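Local coordinates for Serine/threonine-protein phosphatase 2A regulatory subunit B'' subunit alpha (PDB 4I5J) that serves as a calcium-binding regulatory subunit of protein phosphatase 2A that might modulate the substrate selectivity, catalytic activity and localization of the enzyme, at residues E184-P189 with I265-F270. Residues are numbered along the deposited sequence; the frame is centred on the assembly and turned at random.
Sequences EDKRNP and IFYDTF
Lys186, in the loop that leads into the first helix of the calcium-binding EF-hand, reaches across to Tyr267 and Asp268 on helix 263-271. The contact is small, burying 123 Å² in all, and on the side of 184-189 it rests on this one lysine. Its aliphatic chain runs out extended as far as CE, with CD lying 3.8 Å from CB of Tyr267 and oblique to the phenol ring. A bend at the last torsion (chi4 64°) then swings the amine back toward Glu183, whose carbonyl oxygen it meets in a weak hydrogen bond. From there NZ lies 3.6 Å from OD1 of Asp268, a long salt bridge, and CE is nearly as near to the same oxygen. The Tyr267 ring meets that of Trp195 on helix 189-199, and its OH makes a weak hydrogen bond to the carbonyl oxygen of Ile192. The loop itself is shaped by Asp185: OD1 accepts the backbone N of Arg187 at 2.9 Å, an Asx turn, from above the carboxylate plane. OD2 takes a weak bond from ND2 of Asn188, the residue whose OD1 caps the start of helix 189-199 at Ser191 N. An alanine in place of Lys186 would probably leave Asp268 without this cationic neighbour and open a gap beside CB of Tyr267. With all three touching residues buried, the lysine joins the loop leading into the EF-hand to helix 263-271 by a hydrophobic stem and a charged end, and the length of the salt bridge suggests that the charges compensate one another through space more than they fix a precise geometry.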
ATOM      1  N   GLU A 184       1.408   6.618  -3.788  1.00 39.36           N
ATOM      2  CA  GLU A 184       0.669   7.861  -3.960  1.00 48.15           C
ATOM      3  C   GLU A 184       0.250   8.515  -2.653  1.00 52.88           C
ATOM      4  O   GLU A 184       0.135   9.736  -2.585  1.00 57.53           O
ATOM      5  CB  GLU A 184      -0.550   7.617  -4.848  1.00 45.28           C
ATOM      6  CG  GLU A 184      -0.156   7.010  -6.186  1.00 57.30           C
ATOM      7  CD  GLU A 184      -1.254   7.090  -7.233  1.00 66.45           C
ATOM      8  OE1 GLU A 184      -2.453   7.060  -6.855  1.00 66.39           O
ATOM      9  OE2 GLU A 184      -0.911   7.184  -8.436  1.00 70.31           O
ATOM     10  N   ASP A 185       0.020   7.704  -1.622  1.00 48.79           N
ATOM     11  CA  ASP A 185      -0.444   8.219  -0.336  1.00 44.94           C
ATOM     12  C   ASP A 185       0.446   7.765   0.821  1.00 45.27           C
ATOM     13  O   ASP A 185       0.220   6.704   1.387  1.00 40.59           O
ATOM     14  CB  ASP A 185      -1.874   7.735  -0.085  1.00 42.51           C
ATOM     15  CG  ASP A 185      -2.424   8.209   1.250  1.00 53.79           C
ATOM     16  OD1 ASP A 185      -1.797   9.105   1.874  1.00 54.86           O
ATOM     17  OD2 ASP A 185      -3.494   7.695   1.665  1.00 53.36           O
ATOM     18  N   LYS A 186       1.439   8.559   1.204  1.00 48.07           N
ATOM     19  CA  LYS A 186       2.276   8.152   2.330  1.00 50.66           C
ATOM     20  C   LYS A 186       1.756   8.695   3.662  1.00 48.78           C
ATOM     21  O   LYS A 186       2.529   8.854   4.607  1.00 49.79           O
ATOM     22  CB  LYS A 186       3.751   8.544   2.124  1.00 48.65           C
ATOM     23  CG  LYS A 186       4.472   7.803   1.010  1.00 41.62           C
ATOM     24  CD  LYS A 186       5.921   8.220   0.891  1.00 42.76           C
ATOM     25  CE  LYS A 186       6.574   7.662  -0.375  1.00 53.23           C
ATOM     26  NZ  LYS A 186       5.972   8.171  -1.672  1.00 57.86           N
ATOM     27  N   ARG A 187       0.452   8.954   3.761  1.00 45.21           N
ATOM     28  CA  ARG A 187      -0.081   9.518   5.007  1.00 48.54           C
ATOM     29  C   ARG A 187      -0.980   8.562   5.748  1.00 49.14           C
ATOM     30  O   ARG A 187      -1.349   8.807   6.887  1.00 53.86           O
ATOM     31  CB  ARG A 187      -0.802  10.839   4.756  1.00 49.45           C
ATOM     32  CG  ARG A 187       0.090  11.822   4.051  1.00 55.27           C
ATOM     33  CD  ARG A 187      -0.348  13.242   4.246  1.00 58.81           C
ATOM     34  NE  ARG A 187       0.358  14.097   3.301  1.00 64.59           N
ATOM     35  CZ  ARG A 187       0.645  15.374   3.521  1.00 68.90           C
ATOM     36  NH1 ARG A 187       0.288  15.943   4.661  1.00 70.41           N
ATOM     37  NH2 ARG A 187       1.294  16.076   2.601  1.00 74.60           N
ATOM     38  N   ASN A 188      -1.331   7.458   5.107  1.00 45.47           N
ATOM     39  CA  ASN A 188      -2.149   6.479   5.782  1.00 40.69           C
ATOM     40  C   ASN A 188      -1.256   5.467   6.493  1.00 36.31           C
ATOM     41  O   ASN A 188      -0.098   5.284   6.120  1.00 40.53           O
ATOM     42  CB  ASN A 188      -3.154   5.841   4.804  1.00 38.60           C
ATOM     43  CG  ASN A 188      -2.577   4.699   4.034  1.00 38.62           C
ATOM     44  OD1 ASN A 188      -2.401   3.609   4.577  1.00 43.15           O
ATOM     45  ND2 ASN A 188      -2.297   4.924   2.742  1.00 41.57           N
ATOM     46  N   PRO A 189      -1.774   4.811   7.532  1.00 35.61           N
ATOM     47  CA  PRO A 189      -0.876   3.957   8.320  1.00 35.12           C
ATOM     48  C   PRO A 189      -0.390   2.683   7.602  1.00 43.25           C
ATOM     49  O   PRO A 189       0.662   2.158   7.969  1.00 41.24           O
ATOM     50  CB  PRO A 189      -1.729   3.595   9.536  1.00 42.78           C
ATOM     51  CG  PRO A 189      -3.142   3.712   9.046  1.00 46.50           C
ATOM     52  CD  PRO A 189      -3.134   4.869   8.100  1.00 41.60           C
ATOM     53  N   ILE A 265       7.715  12.782   4.384  1.00 54.41           N
ATOM     54  CA  ILE A 265       8.885  13.596   4.092  1.00 53.70           C
ATOM     55  C   ILE A 265      10.156  12.789   4.291  1.00 50.49           C
ATOM     56  O   ILE A 265      11.033  12.775   3.421  1.00 49.49           O
ATOM     57  CB  ILE A 265       8.916  14.845   4.964  1.00 60.41           C
ATOM     58  CG1 ILE A 265       7.751  15.761   4.577  1.00 69.19           C
ATOM     59  CG2 ILE A 265      10.223  15.569   4.795  1.00 52.56           C
ATOM     60  CD1 ILE A 265       7.731  17.058   5.356  1.00 76.46           C
ATOM     61  N   PHE A 266      10.244  12.127   5.442  1.00 50.64           N
ATOM     62  CA  PHE A 266      11.317  11.180   5.756  1.00 45.81           C
ATOM     63  C   PHE A 266      11.520  10.209   4.586  1.00 46.52           C
ATOM     64  O   PHE A 266      12.598  10.130   3.993  1.00 45.98           O
ATOM     65  CB  PHE A 266      10.920  10.415   7.024  1.00 44.02           C
ATOM     66  CG  PHE A 266      11.962   9.438   7.528  1.00 43.31           C
ATOM     67  CD1 PHE A 266      13.021   9.868   8.307  1.00 42.73           C
ATOM     68  CD2 PHE A 266      11.845   8.088   7.266  1.00 43.28           C
ATOM     69  CE1 PHE A 266      13.956   8.972   8.791  1.00 44.18           C
ATOM     70  CE2 PHE A 266      12.783   7.188   7.749  1.00 37.02           C
ATOM     71  CZ  PHE A 266      13.831   7.627   8.506  1.00 37.20           C
ATOM     72  N   TYR A 267      10.453   9.522   4.205  1.00 44.63           N
ATOM     73  CA  TYR A 267      10.516   8.560   3.102  1.00 45.17           C
ATOM     74  C   TYR A 267      11.003   9.137   1.753  1.00 44.93           C
ATOM     75  O   TYR A 267      11.871   8.555   1.091  1.00 46.89           O
ATOM     76  CB  TYR A 267       9.156   7.855   2.945  1.00 46.00           C
ATOM     77  CG  TYR A 267       8.813   6.929   4.107  1.00 43.86           C
ATOM     78  CD1 TYR A 267       7.508   6.797   4.554  1.00 37.27           C
ATOM     79  CD2 TYR A 267       9.798   6.173   4.738  1.00 40.29           C
ATOM     80  CE1 TYR A 267       7.190   5.956   5.591  1.00 39.30           C
ATOM     81  CE2 TYR A 267       9.488   5.321   5.789  1.00 34.14           C
ATOM     82  CZ  TYR A 267       8.186   5.223   6.216  1.00 39.80           C
ATOM     83  OH  TYR A 267       7.855   4.373   7.252  1.00 34.29           O
ATOM     84  N   ASP A 268      10.448  10.264   1.335  1.00 46.28           N
ATOM     85  CA  ASP A 268      10.892  10.916   0.099  1.00 50.22           C
ATOM     86  C   ASP A 268      12.379  11.228   0.138  1.00 53.98           C
ATOM     87  O   ASP A 268      13.106  11.023  -0.833  1.00 62.41           O
ATOM     88  CB  ASP A 268      10.105  12.211  -0.144  1.00 53.95           C
ATOM     89  CG  ASP A 268       8.645  11.955  -0.465  1.00 60.86           C
ATOM     90  OD1 ASP A 268       8.314  10.846  -0.959  1.00 58.18           O
ATOM     91  OD2 ASP A 268       7.827  12.868  -0.223  1.00 69.20           O
ATOM     92  N   THR A 269      12.818  11.727   1.284  1.00 55.91           N
ATOM     93  CA  THR A 269      14.193  12.118   1.485  1.00 51.57           C
ATOM     94  C   THR A 269      15.124  10.939   1.216  1.00 46.95           C
ATOM     95  O   THR A 269      16.204  11.123   0.683  1.00 50.11           O
ATOM     96  CB  THR A 269      14.369  12.639   2.920  1.00 60.81           C
ATOM     97  OG1 THR A 269      13.544  13.797   3.104  1.00 61.95           O
ATOM     98  CG2 THR A 269      15.806  12.992   3.213  1.00 62.23           C
ATOM     99  N   PHE A 270      14.695   9.723   1.554  1.00 42.80           N
ATOM    100  CA  PHE A 270      15.540   8.533   1.358  1.00 39.32           C
ATOM    101  C   PHE A 270      15.374   7.748   0.068  1.00 46.05           C
ATOM    102  O   PHE A 270      16.262   6.957  -0.290  1.00 48.25           O
ATOM    103  CB  PHE A 270      15.444   7.581   2.554  1.00 38.67           C
ATOM    104  CG  PHE A 270      16.099   8.124   3.787  1.00 43.27           C
ATOM    105  CD1 PHE A 270      15.341   8.589   4.852  1.00 44.29           C
ATOM    106  CD2 PHE A 270      17.484   8.222   3.854  1.00 42.14           C
ATOM    107  CE1 PHE A 270      15.956   9.114   5.973  1.00 50.19           C
ATOM    108  CE2 PHE A 270      18.103   8.757   4.961  1.00 42.40           C
ATOM    109  CZ  PHE A 270      17.342   9.199   6.029  1.00 46.23           C
TER